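Local coordinates for protein tryptophan--tRNA ligase (Campylobacter jejuni subsp. jejuni, PDB 3TZL) that probably catalyses the ATP-dependent attachment of L-tryptophan to tRNA(Trp), acting as a homodimeric class I aminoacyl-tRNA synthetase, at residues V29-Q32 against Q36-M39; K62-F67 against S292-I297; S83-V88 against F300-A305; K162-W167 against F171-A176. One frame throughout, in Å; residues are numbered along the deposited sequence.

Contact 1. Residues V29-Q32 against Q36-M39; sequences VDAQ and QMFM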
loop_
_atom_site.group_PDB
_atom_site.type_symbol
_atom_site.label_atom_id
_atom_site.label_comp_id
_atom_site.label_asym_id
_atom_site.label_seq_id
_atom_site.Cartn_x
_atom_site.Cartn_y
_atom_site.Cartn_z
ATOM N N VAL B 29 22.895 5.544 -19.322
ATOM C CA VAL B 29 24.036 6.261 -18.767
ATOM C C VAL B 29 24.379 7.493 -19.611
ATOM O O VAL B 29 24.641 8.573 -19.081
ATOM C CB VAL B 29 25.276 5.335 -18.660
ATOM C CG1 VAL B 29 26.569 6.149 -18.451
ATOM C CG2 VAL B 29 25.076 4.311 -17.552
ATOM N N ASP B 30 24.364 7.333 -20.927
ATOM C CA ASP B 30 24.709 8.434 -21.817
ATOM C C ASP B 30 23.623 9.523 -21.864
ATOM O O ASP B 30 23.887 10.648 -22.273
ATOM C CB ASP B 30 25.024 7.924 -23.234
ATOM C CG ASP B 30 26.309 7.087 -23.296
ATOM O OD1 ASP B 30 27.162 7.210 -22.389
ATOM O OD2 ASP B 30 26.466 6.309 -24.265
ATOM N N ALA B 31 22.405 9.195 -21.448
ATOM C CA ALA B 31 21.328 10.186 -21.485
ATOM C C ALA B 31 21.430 11.202 -20.342
ATOM O O ALA B 31 20.779 12.241 -20.370
ATOM C CB ALA B 31 19.959 9.499 -21.485
ATOM N N GLN B 32 22.263 10.902 -19.349
ATOM C CA GLN B 32 22.350 11.708 -18.129
ATOM C C GLN B 32 22.749 13.155 -18.312
ATOM O O GLN B 32 22.212 14.026 -17.632
ATOM C CB GLN B 32 23.310 11.068 -17.134
ATOM C CG GLN B 32 22.764 9.813 -16.502
ATOM C CD GLN B 32 23.744 9.215 -15.524
ATOM O OE1 GLN B 32 23.497 9.195 -14.322
ATOM N NE2 GLN B 32 24.876 8.740 -16.033
ATOM N N GLN B 36 17.050 15.014 -17.656
ATOM C CA GLN B 36 16.867 15.028 -16.210
ATOM C C GLN B 36 16.417 13.641 -15.774
ATOM O O GLN B 36 15.219 13.364 -15.745
ATOM C CB GLN B 36 15.826 16.070 -15.815
ATOM C CG GLN B 36 15.803 16.381 -14.324
ATOM C CD GLN B 36 14.549 17.138 -13.900
ATOM O OE1 GLN B 36 14.270 17.282 -12.714
ATOM N NE2 GLN B 36 13.790 17.620 -14.875
HETATM N N MSE B 37 17.380 12.777 -15.444
HETATM C CA MSE B 37 17.115 11.351 -15.200
HETATM C C MSE B 37 16.842 11.011 -13.727
HETATM O O MSE B 37 17.644 11.340 -12.865
HETATM C CB MSE B 37 18.300 10.502 -15.680
HETATM C CG MSE B 37 18.675 10.660 -17.165
HETATM SE SE MSE B 37 17.464 9.654 -18.289
HETATM C CE MSE B 37 17.991 7.849 -17.834
ATOM N N PHE B 38 15.731 10.320 -13.459
ATOM C CA PHE B 38 15.437 9.763 -12.133
ATOM C C PHE B 38 15.442 8.250 -12.274
ATOM O O PHE B 38 14.745 7.719 -13.130
ATOM C CB PHE B 38 14.041 10.196 -11.652
ATOM C CG PHE B 38 13.997 11.584 -11.065
ATOM C CD1 PHE B 38 13.448 11.804 -9.816
ATOM C CD2 PHE B 38 14.534 12.663 -11.750
ATOM C CE1 PHE B 38 13.408 13.089 -9.267
ATOM C CE2 PHE B 38 14.505 13.951 -11.196
ATOM C CZ PHE B 38 13.938 14.150 -9.954
HETATM N N MSE B 39 16.206 7.543 -11.447
HETATM C CA MSE B 39 16.268 6.090 -11.579
HETATM C C MSE B 39 16.231 5.505 -10.194
HETATM O O MSE B 39 16.940 5.978 -9.306
HETATM C CB MSE B 39 17.562 5.650 -12.272
HETATM C CG MSE B 39 17.587 5.825 -13.798
HETATM SE SE MSE B 39 19.361 6.391 -14.381
HETATM C CE MSE B 39 19.310 7.975 -13.252
HETATM O O HOH W 1 20.442 13.199 -15.268
#

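Contact 2. Residues K62-F67 against S292-I297; sequences KAAAAF and SHLKEI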
loop_
_atom_site.group_PDB
_atom_site.type_symbol
_atom_site.label_atom_id
_atom_site.label_comp_id
_atom_site.label_asym_id
_atom_site.label_seq_id
_atom_site.Cartn_x
_atom_site.Cartn_y
_atom_site.Cartn_z
ATOM N N LYS B 62 23.352 -5.468 -5.002
ATOM C CA LYS B 62 24.019 -5.764 -6.281
ATOM C C LYS B 62 23.528 -4.895 -7.419
ATOM O O LYS B 62 24.310 -4.440 -8.245
ATOM C CB LYS B 62 23.878 -7.235 -6.660
ATOM C CG LYS B 62 24.511 -8.180 -5.659
ATOM C CD LYS B 62 24.624 -9.611 -6.191
ATOM C CE LYS B 62 23.286 -10.199 -6.644
ATOM N NZ LYS B 62 23.251 -10.507 -8.117
ATOM N N ALA B 63 22.222 -4.665 -7.468
ATOM C CA ALA B 63 21.679 -3.844 -8.543
ATOM C C ALA B 63 22.194 -2.407 -8.439
ATOM O O ALA B 63 22.581 -1.811 -9.435
ATOM C CB ALA B 63 20.171 -3.875 -8.555
ATOM N N ALA B 64 22.190 -1.851 -7.229
ATOM C CA ALA B 64 22.633 -0.481 -7.037
ATOM C C ALA B 64 24.114 -0.396 -7.403
ATOM O O ALA B 64 24.508 0.477 -8.172
ATOM C CB ALA B 64 22.394 -0.034 -5.596
ATOM N N ALA B 65 24.918 -1.319 -6.873
ATOM C CA ALA B 65 26.360 -1.367 -7.169
ATOM C C ALA B 65 26.617 -1.503 -8.664
ATOM O O ALA B 65 27.497 -0.835 -9.213
ATOM C CB ALA B 65 27.035 -2.505 -6.417
ATOM N N ALA B 66 25.838 -2.344 -9.333
ATOM C CA ALA B 66 26.014 -2.533 -10.771
ATOM C C ALA B 66 25.732 -1.257 -11.571
ATOM O O ALA B 66 26.484 -0.899 -12.482
ATOM C CB ALA B 66 25.138 -3.666 -11.272
ATOM N N PHE B 67 24.645 -0.562 -11.253
ATOM C CA PHE B 67 24.304 0.589 -12.085
ATOM C C PHE B 67 25.258 1.755 -11.835
ATOM O O PHE B 67 25.655 2.471 -12.757
ATOM C CB PHE B 67 22.830 0.973 -11.937
ATOM C CG PHE B 67 21.882 -0.020 -12.577
ATOM C CD1 PHE B 67 21.737 -0.075 -13.950
ATOM C CD2 PHE B 67 21.136 -0.888 -11.802
ATOM C CE1 PHE B 67 20.865 -0.993 -14.542
ATOM C CE2 PHE B 67 20.279 -1.813 -12.376
ATOM C CZ PHE B 67 20.138 -1.862 -13.751
ATOM N N SER B 292 29.253 0.744 3.589
ATOM C CA SER B 292 29.002 2.127 4.001
ATOM C C SER B 292 29.071 3.099 2.820
ATOM O O SER B 292 28.342 4.092 2.789
ATOM C CB SER B 292 29.955 2.569 5.129
ATOM O OG SER B 292 31.238 2.941 4.638
ATOM N N HIS B 293 29.926 2.809 1.843
ATOM C CA HIS B 293 30.048 3.714 0.708
ATOM C C HIS B 293 28.792 3.676 -0.169
ATOM O O HIS B 293 28.318 4.712 -0.632
ATOM C CB HIS B 293 31.290 3.424 -0.127
ATOM C CG HIS B 293 31.590 4.487 -1.140
ATOM N ND1 HIS B 293 32.301 4.238 -2.297
ATOM C CD2 HIS B 293 31.278 5.806 -1.166
ATOM C CE1 HIS B 293 32.412 5.356 -2.993
ATOM N NE2 HIS B 293 31.801 6.322 -2.330
ATOM N N LEU B 294 28.252 2.484 -0.384
ATOM C CA LEU B 294 27.049 2.351 -1.195
ATOM C C LEU B 294 25.880 3.012 -0.466
ATOM O O LEU B 294 25.095 3.726 -1.071
ATOM C CB LEU B 294 26.764 0.881 -1.509
ATOM C CG LEU B 294 25.565 0.561 -2.401
ATOM C CD1 LEU B 294 25.697 1.221 -3.777
ATOM C CD2 LEU B 294 25.386 -0.955 -2.545
ATOM N N LYS B 295 25.798 2.798 0.842
ATOM C CA LYS B 295 24.760 3.414 1.666
ATOM C C LYS B 295 24.785 4.951 1.589
ATOM O O LYS B 295 23.735 5.580 1.451
ATOM C CB LYS B 295 24.904 2.941 3.113
ATOM C CG LYS B 295 23.768 3.334 4.030
ATOM C CD LYS B 295 23.904 2.640 5.377
ATOM C CE LYS B 295 24.568 3.549 6.398
ATOM N NZ LYS B 295 23.659 4.669 6.802
ATOM N N GLU B 296 25.979 5.532 1.679
ATOM C CA GLU B 296 26.152 6.982 1.577
ATOM C C GLU B 296 25.594 7.515 0.251
ATOM O O GLU B 296 24.938 8.560 0.214
ATOM C CB GLU B 296 27.637 7.381 1.750
ATOM C CG GLU B 296 28.181 7.266 3.195
ATOM C CD GLU B 296 29.664 7.670 3.360
ATOM O OE1 GLU B 296 30.415 7.726 2.357
ATOM O OE2 GLU B 296 30.084 7.925 4.512
ATOM N N ILE B 297 25.842 6.778 -0.831
ATOM C CA ILE B 297 25.382 7.163 -2.146
ATOM C C ILE B 297 23.861 7.003 -2.287
ATOM O O ILE B 297 23.186 7.898 -2.789
ATOM C CB ILE B 297 26.109 6.339 -3.221
ATOM C CG1 ILE B 297 27.603 6.703 -3.237
ATOM C CG2 ILE B 297 25.465 6.564 -4.578
ATOM C CD1 ILE B 297 28.458 5.704 -4.016
#

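Contact 3. Residues S83-V88 against F300-A305; sequences SDVKEV and FGATKA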
loop_
_atom_site.group_PDB
_atom_site.type_symbol
_atom_site.label_atom_id
_atom_site.label_comp_id
_atom_site.label_asym_id
_atom_site.label_seq_id
_atom_site.Cartn_x
_atom_site.Cartn_y
_atom_site.Cartn_z
ATOM N N SER B 83 12.237 1.735 -1.610
ATOM C CA SER B 83 11.783 1.653 -0.225
ATOM C C SER B 83 12.393 2.677 0.742
ATOM O O SER B 83 12.010 2.706 1.911
ATOM C CB SER B 83 12.061 0.253 0.296
ATOM O OG SER B 83 13.453 0.058 0.429
ATOM N N ASP B 84 13.328 3.516 0.292
ATOM C CA ASP B 84 13.865 4.537 1.192
ATOM C C ASP B 84 12.976 5.767 1.157
ATOM O O ASP B 84 13.087 6.641 2.015
ATOM C CB ASP B 84 15.306 4.952 0.843
ATOM C CG ASP B 84 16.352 3.909 1.252
ATOM O OD1 ASP B 84 16.087 3.081 2.147
ATOM O OD2 ASP B 84 17.462 3.932 0.674
ATOM N N VAL B 85 12.126 5.869 0.142
ATOM C CA VAL B 85 11.187 6.987 0.080
ATOM C C VAL B 85 9.795 6.443 0.344
ATOM O O VAL B 85 9.092 5.997 -0.564
ATOM C CB VAL B 85 11.292 7.766 -1.248
ATOM C CG1 VAL B 85 10.317 8.931 -1.266
ATOM C CG2 VAL B 85 12.711 8.272 -1.437
ATOM N N LYS B 86 9.425 6.445 1.624
ATOM C CA LYS B 86 8.244 5.721 2.074
ATOM C C LYS B 86 6.945 6.358 1.614
ATOM O O LYS B 86 5.914 5.695 1.615
ATOM C CB LYS B 86 8.228 5.606 3.596
ATOM C CG LYS B 86 9.478 5.020 4.215
ATOM C CD LYS B 86 9.598 3.555 3.922
ATOM C CE LYS B 86 10.622 2.956 4.880
ATOM N NZ LYS B 86 10.924 1.604 4.355
ATOM N N GLU B 87 7.002 7.641 1.252
ATOM C CA GLU B 87 5.829 8.373 0.764
ATOM C C GLU B 87 5.102 7.602 -0.325
ATOM O O GLU B 87 3.873 7.663 -0.424
ATOM C CB GLU B 87 6.214 9.752 0.216
ATOM C CG GLU B 87 6.482 10.816 1.298
ATOM C CD GLU B 87 7.825 10.648 2.040
ATOM O OE1 GLU B 87 8.656 9.796 1.641
ATOM O OE2 GLU B 87 8.033 11.369 3.044
ATOM N N VAL B 88 5.855 6.854 -1.126
ATOM C CA VAL B 88 5.242 6.121 -2.231
ATOM C C VAL B 88 4.152 5.137 -1.801
ATOM O O VAL B 88 3.186 4.930 -2.537
ATOM C CB VAL B 88 6.285 5.432 -3.152
ATOM C CG1 VAL B 88 6.838 4.142 -2.515
ATOM C CG2 VAL B 88 5.648 5.157 -4.502
ATOM N N PHE B 300 22.112 9.714 -0.177
ATOM C CA PHE B 300 22.106 10.978 -0.894
ATOM C C PHE B 300 21.025 11.047 -1.969
ATOM O O PHE B 300 20.303 12.048 -2.060
ATOM C CB PHE B 300 23.482 11.230 -1.512
ATOM C CG PHE B 300 23.529 12.392 -2.449
ATOM C CD1 PHE B 300 23.003 13.616 -2.087
ATOM C CD2 PHE B 300 24.143 12.272 -3.683
ATOM C CE1 PHE B 300 23.069 14.705 -2.956
ATOM C CE2 PHE B 300 24.215 13.350 -4.552
ATOM C CZ PHE B 300 23.678 14.576 -4.185
ATOM N N GLY B 301 20.931 9.999 -2.789
ATOM C CA GLY B 301 19.908 9.933 -3.820
ATOM C C GLY B 301 18.529 10.044 -3.193
ATOM O O GLY B 301 17.673 10.805 -3.662
ATOM N N ALA B 302 18.332 9.306 -2.105
ATOM C CA ALA B 302 17.041 9.295 -1.428
ATOM C C ALA B 302 16.642 10.680 -0.918
ATOM O O ALA B 302 15.473 11.025 -0.976
ATOM C CB ALA B 302 17.013 8.264 -0.312
ATOM N N THR B 303 17.602 11.493 -0.470
ATOM C CA THR B 303 17.261 12.822 0.040
ATOM C C THR B 303 16.764 13.745 -1.062
ATOM O O THR B 303 15.919 14.611 -0.824
ATOM C CB THR B 303 18.431 13.538 0.780
ATOM O OG1 THR B 303 19.415 13.984 -0.165
ATOM C CG2 THR B 303 19.060 12.628 1.825
ATOM N N LYS B 304 17.300 13.573 -2.262
ATOM C CA LYS B 304 16.891 14.409 -3.383
ATOM C C LYS B 304 15.487 14.015 -3.845
ATOM O O LYS B 304 14.652 14.873 -4.131
ATOM C CB LYS B 304 17.905 14.312 -4.527
ATOM C CG LYS B 304 19.254 14.974 -4.197
ATOM C CD LYS B 304 20.104 15.204 -5.449
ATOM C CE LYS B 304 20.709 13.892 -5.985
ATOM N NZ LYS B 304 21.499 14.176 -7.226
ATOM N N ALA B 305 15.226 12.713 -3.896
ATOM C CA ALA B 305 13.923 12.232 -4.324
ATOM C C ALA B 305 12.880 12.520 -3.244
ATOM O O ALA B 305 11.773 12.942 -3.558
ATOM C CB ALA B 305 13.973 10.749 -4.640
#

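Contact 4. Residues K162-W167 against F171-A176; sequences KVNNEW and FTLPEA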
loop_
_atom_site.group_PDB
_atom_site.type_symbol
_atom_site.label_atom_id
_atom_site.label_comp_id
_atom_site.label_asym_id
_atom_site.label_seq_id
_atom_site.Cartn_x
_atom_site.Cartn_y
_atom_site.Cartn_z
ATOM N N LYS B 162 -8.121 10.987 -13.494
ATOM C CA LYS B 162 -9.202 10.884 -12.523
ATOM C C LYS B 162 -8.933 11.768 -11.308
ATOM O O LYS B 162 -9.817 12.498 -10.859
ATOM C CB LYS B 162 -9.421 9.433 -12.099
ATOM C CG LYS B 162 -10.817 9.174 -11.527
ATOM C CD LYS B 162 -11.162 7.679 -11.537
ATOM C CE LYS B 162 -12.434 7.354 -10.746
ATOM N NZ LYS B 162 -13.622 8.045 -11.288
ATOM N N VAL B 163 -7.704 11.722 -10.795
ATOM C CA VAL B 163 -7.353 12.503 -9.616
ATOM C C VAL B 163 -7.473 14.000 -9.902
ATOM O O VAL B 163 -8.073 14.744 -9.120
ATOM C CB VAL B 163 -5.942 12.158 -9.093
ATOM C CG1 VAL B 163 -5.512 13.154 -8.042
ATOM C CG2 VAL B 163 -5.895 10.724 -8.522
ATOM N N ASN B 164 -6.922 14.421 -11.041
ATOM C CA ASN B 164 -6.949 15.814 -11.450
ATOM C C ASN B 164 -8.374 16.298 -11.674
ATOM O O ASN B 164 -8.684 17.463 -11.444
ATOM C CB ASN B 164 -6.150 16.034 -12.754
ATOM C CG ASN B 164 -4.636 15.923 -12.560
ATOM O OD1 ASN B 164 -4.136 15.828 -11.443
ATOM N ND2 ASN B 164 -3.904 15.944 -13.667
ATOM N N ASN B 165 -9.234 15.405 -12.150
ATOM C CA ASN B 165 -10.638 15.755 -12.356
ATOM C C ASN B 165 -11.332 16.063 -11.037
ATOM O O ASN B 165 -12.250 16.871 -10.983
ATOM C CB ASN B 165 -11.383 14.633 -13.074
ATOM C CG ASN B 165 -11.473 14.858 -14.558
ATOM O OD1 ASN B 165 -11.499 15.999 -15.026
ATOM N ND2 ASN B 165 -11.523 13.768 -15.319
ATOM N N GLU B 166 -10.886 15.412 -9.973
ATOM C CA GLU B 166 -11.525 15.570 -8.677
ATOM C C GLU B 166 -10.910 16.699 -7.838
ATOM O O GLU B 166 -11.632 17.390 -7.118
ATOM C CB GLU B 166 -11.489 14.250 -7.901
ATOM C CG GLU B 166 -12.098 14.331 -6.499
ATOM C CD GLU B 166 -13.615 14.434 -6.511
ATOM O OE1 GLU B 166 -14.228 14.120 -7.548
ATOM O OE2 GLU B 166 -14.193 14.825 -5.482
ATOM N N TRP B 167 -9.592 16.895 -7.961
ATOM C CA TRP B 167 -8.838 17.734 -7.029
ATOM C C TRP B 167 -8.134 18.964 -7.646
ATOM O O TRP B 167 -7.615 19.813 -6.922
ATOM C CB TRP B 167 -7.799 16.879 -6.302
ATOM C CG TRP B 167 -8.326 16.022 -5.197
ATOM C CD1 TRP B 167 -9.576 16.080 -4.612
ATOM C CD2 TRP B 167 -7.614 14.988 -4.515
ATOM N NE1 TRP B 167 -9.674 15.143 -3.613
ATOM C CE2 TRP B 167 -8.488 14.454 -3.535
ATOM C CE3 TRP B 167 -6.319 14.455 -4.636
ATOM C CZ2 TRP B 167 -8.110 13.416 -2.691
ATOM C CZ3 TRP B 167 -5.944 13.424 -3.791
ATOM C CH2 TRP B 167 -6.838 12.917 -2.831
ATOM N N PHE B 171 -1.375 16.261 -10.701
ATOM C CA PHE B 171 -0.373 15.417 -11.357
ATOM C C PHE B 171 -0.075 15.801 -12.785
ATOM O O PHE B 171 -0.960 16.206 -13.537
ATOM C CB PHE B 171 -0.813 13.955 -11.350
ATOM C CG PHE B 171 -0.793 13.340 -10.002
ATOM C CD1 PHE B 171 0.338 13.424 -9.217
ATOM C CD2 PHE B 171 -1.909 12.667 -9.514
ATOM C CE1 PHE B 171 0.354 12.862 -7.959
ATOM C CE2 PHE B 171 -1.899 12.102 -8.260
ATOM C CZ PHE B 171 -0.774 12.201 -7.477
ATOM N N THR B 172 1.182 15.634 -13.164
ATOM C CA THR B 172 1.558 15.764 -14.552
ATOM C C THR B 172 1.136 14.474 -15.258
ATOM O O THR B 172 1.220 13.401 -14.675
ATOM C CB THR B 172 3.069 15.949 -14.663
ATOM O OG1 THR B 172 3.427 17.193 -14.053
ATOM C CG2 THR B 172 3.519 15.939 -16.127
ATOM N N LEU B 173 0.662 14.571 -16.494
ATOM C CA LEU B 173 0.317 13.372 -17.251
ATOM C C LEU B 173 1.567 12.767 -17.875
ATOM O O LEU B 173 2.216 13.394 -18.695
ATOM C CB LEU B 173 -0.700 13.704 -18.346
ATOM C CG LEU B 173 -2.024 14.282 -17.850
ATOM C CD1 LEU B 173 -2.987 14.511 -19.036
ATOM C CD2 LEU B 173 -2.656 13.403 -16.765
ATOM N N PRO B 174 1.914 11.542 -17.481
ATOM C CA PRO B 174 3.120 10.897 -18.004
ATOM C C PRO B 174 2.906 10.239 -19.362
ATOM O O PRO B 174 1.774 9.958 -19.746
ATOM C CB PRO B 174 3.390 9.819 -16.964
ATOM C CG PRO B 174 1.994 9.442 -16.490
ATOM C CD PRO B 174 1.261 10.734 -16.430
ATOM N N GLU B 175 4.002 9.987 -20.072
ATOM C CA GLU B 175 3.966 9.364 -21.390
ATOM C C GLU B 175 5.016 8.281 -21.471
ATOM O O GLU B 175 6.151 8.466 -21.010
ATOM C CB GLU B 175 4.289 10.383 -22.475
ATOM C CG GLU B 175 3.130 11.246 -22.926
ATOM C CD GLU B 175 3.335 11.744 -24.336
ATOM O OE1 GLU B 175 3.924 10.991 -25.147
ATOM O OE2 GLU B 175 2.922 12.886 -24.630
ATOM N N ALA B 176 4.661 7.154 -22.072
ATOM C CA ALA B 176 5.646 6.110 -22.263
ATOM C C ALA B 176 6.559 6.524 -23.398
ATOM O O ALA B 176 6.136 7.210 -24.326
ATOM C CB ALA B 176 4.978 4.800 -22.585
#

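Contact 1. Residues V29-Q32 against Q36-M39
In the beta-alpha-beta unit formed by strand 5-10, helix 18-30 and strand 36-41, A31 and Q32, which follow D30 of the helix, meet M37 and M39 on the returning strand. M37, a selenomethionine, makes the main approach: its CG lies 3.9 Å from Q32 CA and 4.2 Å from Q32 CG. With CG anti to the carbonyl carbon (chi1 -58°), the chain bends again at chi2, which carries the selenium to A31, where SE is 4.1 Å from CB, and once more at chi3, which turns CE. Selenomethionine M39 reaches the same turn more loosely, with CE 4.5 Å from Q32 OE1. No direct hydrogen bond crosses the contact. A water instead accepts from M37 N at 3.1 Å and lies 3.1 Å from Q32 O, linking Q32 to the backbone of M37.

The buried amide of Q32 is tied down by several groups. NE2 donates to V29 O at 3.1 Å, on a lone pair in the carbonyl plane, and also bonds G71 O, while OE1 accepts from S77 OG and D73 N. These bonds fix the rotation of the amide and join Q32 to the loop that leads into strand 78-81. M37 and M39 also pack on M28 of helix 18-30, and their backbones hydrogen-bond V78 of strand 78-81; F38 bonds strand 5-10 on the other edge of this central strand.

Contact 2. Residues K62-F67 against S292-I297
A helical backbone bond, A66 N to K62 O at 2.8 Å, is the shortest polar link here, and it spans the turn that carries A64 and A65 against L294. Its counterpart across the interface, E296 N to S292 O at 3.0 Å, brackets L294 in the same way. Between the two helices themselves there is no hydrogen bond; the contact is apolar and rests on one leucine side chain lying against two alanines.

L294 extends CG anti to its backbone nitrogen (chi1 -178°), which sends both methyl branches out from helix 291-320. CD1 makes the closer approach, 4.0 Å from A64 CB, and lies 4.1 Å from A65 N, so this branch rests on the backbone between the two alanines as well as on a methyl. CD2 comes toward A65 CB, at a looser 4.5 Å. The A64 methyl is directed at the leucine, whereas that of A65 points past it, consistent with the closer approach to A64. With only methyls on the receiving side, the two backbones come as near as 7.1 Å between A65 CA and L294 CA.

L61 and L68 of helix 53-70 also receive L294, and I297 packs on L68 one turn further along. Y284 of helix 278-289 touches A65 and A66. Turned from this interface, A63 and F67 pack on I41 of strand 36-41 and on P12 of the 'HIGH' region, so helix 53-70 lies between the C-terminal helix and the nucleotide-binding core.

Contact 3. Residues S83-V88 against F300-A305
D84, following S83 in a short 3-10 turn, is the first residue to meet helix 291-320: its CB rests 3.9 Å from the A302 CB methyl. Its backbone O accepts a hydrogen bond from R306 NH1, a polar tie to the same helix. V85 comes next and makes the larger contact. Its CG1 is anti to the backbone nitrogen (chi1 -179°), which leaves CG2 as the branch that faces the helix. CG2 lies 3.9 Å from A302 O, 4.4 Å from A302 CB and 4.2 Å from A305 CB, and so bridges residues one turn apart on that face.

K86 turns back instead, NZ donating to S83 O at 2.9 Å in the carbonyl plane. The same ammonium forms a salt bridge with E90 and a hydrogen bond with Y317, both of the second subunit. Further on, V88 packs on helix 122-137, including D134 of the tryptophan pocket, while W80 of strand 78-81 touches both V85 and A305. The arrangement belongs to the Rossmann-type nucleotide-binding fold of class I synthetases, in which the chain leaving parallel strand 78-81 enters the next helix, here with the C-terminal helix packed alongside.

Contact 4. Residues K162-W167 against F171-A176
The carboxamide of N164 pairs with both backbone polar groups of F171. F171 N donates to N164 OD1 at 2.9 Å, with an N-H...O angle of 160° and the donor on a lone pair in the carbonyl plane. In return N164 ND2 gives a hydrogen to F171 O at 3.0 Å, nearly straight at 167°, the carbonyl lying close to the amide plane. OD1 also accepts from I170 N, so three bonds grip the carboxamide and fix which way its O and N point. The side chain gets there with CG anti to the backbone carbonyl carbon (chi1 -72°), directed at the loop.

The paired residues stand at a chain reversal in the beta-alpha-beta unit of strand 142-144, helix 150-167 and strand 175-177. One turn of the helix presents N164 and V163 together, and the connection after W167 brings F171 back beside them before the chain runs on into strand 175-177.

Beyond the polar pair, V163 CG1 rests 3.8 Å from F171 CE2 and 3.9 Å from F171 CD2, the valine crossing the ring obliquely. F171 also packs on L91 and L95 of helix 87-96 and on K312 and I316 of helix 291-320. At the end of the helix, W167 NE1 hydrogen-bonds Q51 O of the second subunit. L173 adds a lighter touch to the contact, its CD2 lying 4.2 Å from N164 ND2.

Overall arrangement
From the N terminus, contact 1 closes first, across the short turn between helix 18-30 and strand 36-41, and is complete before any other opens. Contact 2 opens at 62-67 and contact 3 at 83-88; both wait for the C-terminal helix 291-320, where 292-297 closes the one and 300-305 the other. The two therefore cross along the chain, their centres 14 Å apart. Contact 4, a second local reversal between helix 150-167 and strand 175-177, is nested inside both long loops. The short closures stay within beta-alpha-beta units, whereas the long ones bind the C-terminal helix to the catalytic core.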